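Long-range contact in arylesterase (Sulfolobus solfataricus, PDB 5L2P), which hydrolyses aromatic esters, p-nitrophenyl fatty acid esters and aryl dialkyl phosphates such as paraoxon: residues V78-G83 against V109-Y114. Numbering follows the deposited sequence.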
loop_
_atom_site.group_PDB
_atom_site.type_symbol
_atom_site.label_atom_id
_atom_site.label_comp_id
_atom_site.label_asym_id
_atom_site.label_seq_id
_atom_site.Cartn_x
_atom_site.Cartn_y
_atom_site.Cartn_z
ATOM N N VAL A 78 -5.410 34.947 4.867
ATOM C CA VAL A 78 -4.765 33.675 5.113
ATOM C C VAL A 78 -3.675 33.825 6.152
ATOM O O VAL A 78 -2.725 34.561 5.939
ATOM C CB VAL A 78 -4.162 33.110 3.829
ATOM C CG1 VAL A 78 -3.407 31.803 4.101
ATOM C CG2 VAL A 78 -5.256 32.901 2.767
ATOM N N MET A 79 -3.836 33.148 7.292
ATOM C CA MET A 79 -2.811 33.113 8.322
ATOM C C MET A 79 -1.838 32.002 7.982
ATOM O O MET A 79 -2.246 30.845 7.798
ATOM C CB MET A 79 -3.399 32.830 9.678
ATOM C CG MET A 79 -4.436 33.823 10.147
ATOM S SD MET A 79 -3.788 35.461 10.399
ATOM C CE MET A 79 -2.502 35.198 11.594
ATOM N N HIS A 80 -0.550 32.348 7.930
ATOM C CA HIS A 80 0.460 31.399 7.517
ATOM C C HIS A 80 1.408 31.099 8.680
ATOM O O HIS A 80 2.060 31.991 9.194
ATOM C CB HIS A 80 1.230 31.965 6.326
ATOM C CG HIS A 80 2.328 31.066 5.824
ATOM N ND1 HIS A 80 3.335 31.515 4.994
ATOM C CD2 HIS A 80 2.584 29.751 6.042
ATOM C CE1 HIS A 80 4.157 30.523 4.712
ATOM N NE2 HIS A 80 3.721 29.437 5.330
ATOM N N PHE A 81 1.464 29.834 9.084
ATOM C CA PHE A 81 2.370 29.386 10.109
ATOM C C PHE A 81 3.453 28.536 9.456
ATOM O O PHE A 81 3.128 27.527 8.792
ATOM C CB PHE A 81 1.609 28.565 11.138
ATOM C CG PHE A 81 0.306 29.184 11.601
ATOM C CD1 PHE A 81 0.232 30.514 11.917
ATOM C CD2 PHE A 81 -0.813 28.411 11.755
ATOM C CE1 PHE A 81 -0.939 31.078 12.382
ATOM C CE2 PHE A 81 -2.013 28.958 12.230
ATOM C CZ PHE A 81 -2.073 30.312 12.523
ATOM N N HIS A 82 4.727 28.937 9.601
ATOM C CA HIS A 82 5.836 28.187 8.996
ATOM C C HIS A 82 6.087 26.859 9.686
ATOM O O HIS A 82 5.657 26.653 10.805
ATOM C CB HIS A 82 7.139 29.024 9.021
ATOM C CG HIS A 82 7.677 29.259 10.401
ATOM N ND1 HIS A 82 8.499 28.360 11.034
ATOM C CD2 HIS A 82 7.489 30.278 11.278
ATOM C CE1 HIS A 82 8.807 28.818 12.241
ATOM N NE2 HIS A 82 8.213 29.979 12.409
ATOM N N GLY A 83 6.790 25.966 9.008
ATOM C CA GLY A 83 7.228 24.695 9.585
ATOM C C GLY A 83 8.651 24.783 10.161
ATOM O O GLY A 83 9.186 25.878 10.366
ATOM N N VAL A 109 -2.036 38.067 3.163
ATOM C CA VAL A 109 -1.461 36.932 3.878
ATOM C C VAL A 109 -0.641 37.462 5.054
ATOM O O VAL A 109 0.106 38.437 4.903
ATOM C CB VAL A 109 -0.567 36.113 2.949
ATOM C CG1 VAL A 109 0.206 35.052 3.724
ATOM C CG2 VAL A 109 -1.395 35.487 1.830
ATOM N N ILE A 110 -0.802 36.844 6.217
ATOM C CA ILE A 110 -0.048 37.234 7.410
ATOM C C ILE A 110 0.744 36.039 7.934
ATOM O O ILE A 110 0.168 35.021 8.359
ATOM C CB ILE A 110 -0.965 37.758 8.529
ATOM C CG1 ILE A 110 -1.694 39.007 8.047
ATOM C CG2 ILE A 110 -0.174 38.024 9.808
ATOM C CD1 ILE A 110 -2.688 39.569 9.058
ATOM N N SER A 111 2.068 36.172 7.904
ATOM C CA SER A 111 2.959 35.118 8.349
ATOM C C SER A 111 3.340 35.402 9.808
ATOM O O SER A 111 3.610 36.562 10.161
ATOM C CB SER A 111 4.187 35.112 7.465
ATOM O OG SER A 111 5.036 34.025 7.754
ATOM N N VAL A 112 3.351 34.368 10.652
ATOM C CA VAL A 112 3.610 34.542 12.078
ATOM C C VAL A 112 4.954 33.926 12.525
ATOM O O VAL A 112 5.266 32.772 12.171
ATOM C CB VAL A 112 2.482 33.924 12.913
ATOM C CG1 VAL A 112 2.628 34.288 14.394
ATOM C CG2 VAL A 112 1.120 34.366 12.385
ATOM N N ASP A 113 5.742 34.688 13.275
ATOM C CA ASP A 113 6.949 34.163 13.951
ATOM C C ASP A 113 6.665 33.683 15.365
ATOM O O ASP A 113 7.074 34.322 16.322
ATOM C CB ASP A 113 8.062 35.231 14.007
ATOM C CG ASP A 113 9.127 35.018 12.995
ATOM O OD1 ASP A 113 9.224 33.905 12.414
ATOM O OD2 ASP A 113 9.879 35.978 12.818
ATOM N N TYR A 114 5.962 32.563 15.484
ATOM C CA TYR A 114 5.626 31.997 16.793
ATOM C C TYR A 114 6.887 31.551 17.496
ATOM O O TYR A 114 7.887 31.223 16.871
ATOM C CB TYR A 114 4.616 30.818 16.652
ATOM C CG TYR A 114 5.082 29.714 15.735
ATOM C CD1 TYR A 114 5.887 28.686 16.216
ATOM C CD2 TYR A 114 4.746 29.710 14.384
ATOM C CE1 TYR A 114 6.344 27.687 15.381
ATOM C CE2 TYR A 114 5.190 28.696 13.531
ATOM C CZ TYR A 114 5.987 27.694 14.033
ATOM O OH TYR A 114 6.420 26.691 13.226
#
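His82 and Tyr114 meet where the chain leaves two neighbouring parallel strands of the alpha/beta hydrolase sheet. Strands 77-81 and 108-112 form a beta-alpha-beta unit with helix 95-105. Three backbone hydrogen bonds join them, including His80 N to Ile110 O at 2.8 Å. The two rings form an offset stack, with centroids 4.3 Å apart and planes at 11°. The Tyr114 hydroxyl lies over one face of the imidazole, toward its rim. It also donates a hydrogen bond to His82 O, from above the carbonyl plane. His82 ND1 donates to Gly83 O at 2.7 Å. This partner lies near the imidazole plane and would help hold the ring's rotation. An alanine in place of His82 would probably leave one face of the Tyr114 ring without its stacking partner and Gly83 O without this donor. By similarity, His82 and Gly83 belong to the oxyanion-hole motif; Gly83 lies close to Ser156, the inferred nucleophile. His80 CB packs against Val109 CG1 at 4.2 Å. With CG anti to the backbone N (chi1 179°), the His80 ring is carried away from strand 108-112, and its ND1 and NE2 hydrogen-bond to Ser98 OG and Glu94 OE1. On the other face of the sheet, Val112 CG2 meets Met79 CE at 3.8 Å and the edge of the Phe81 ring at CE1.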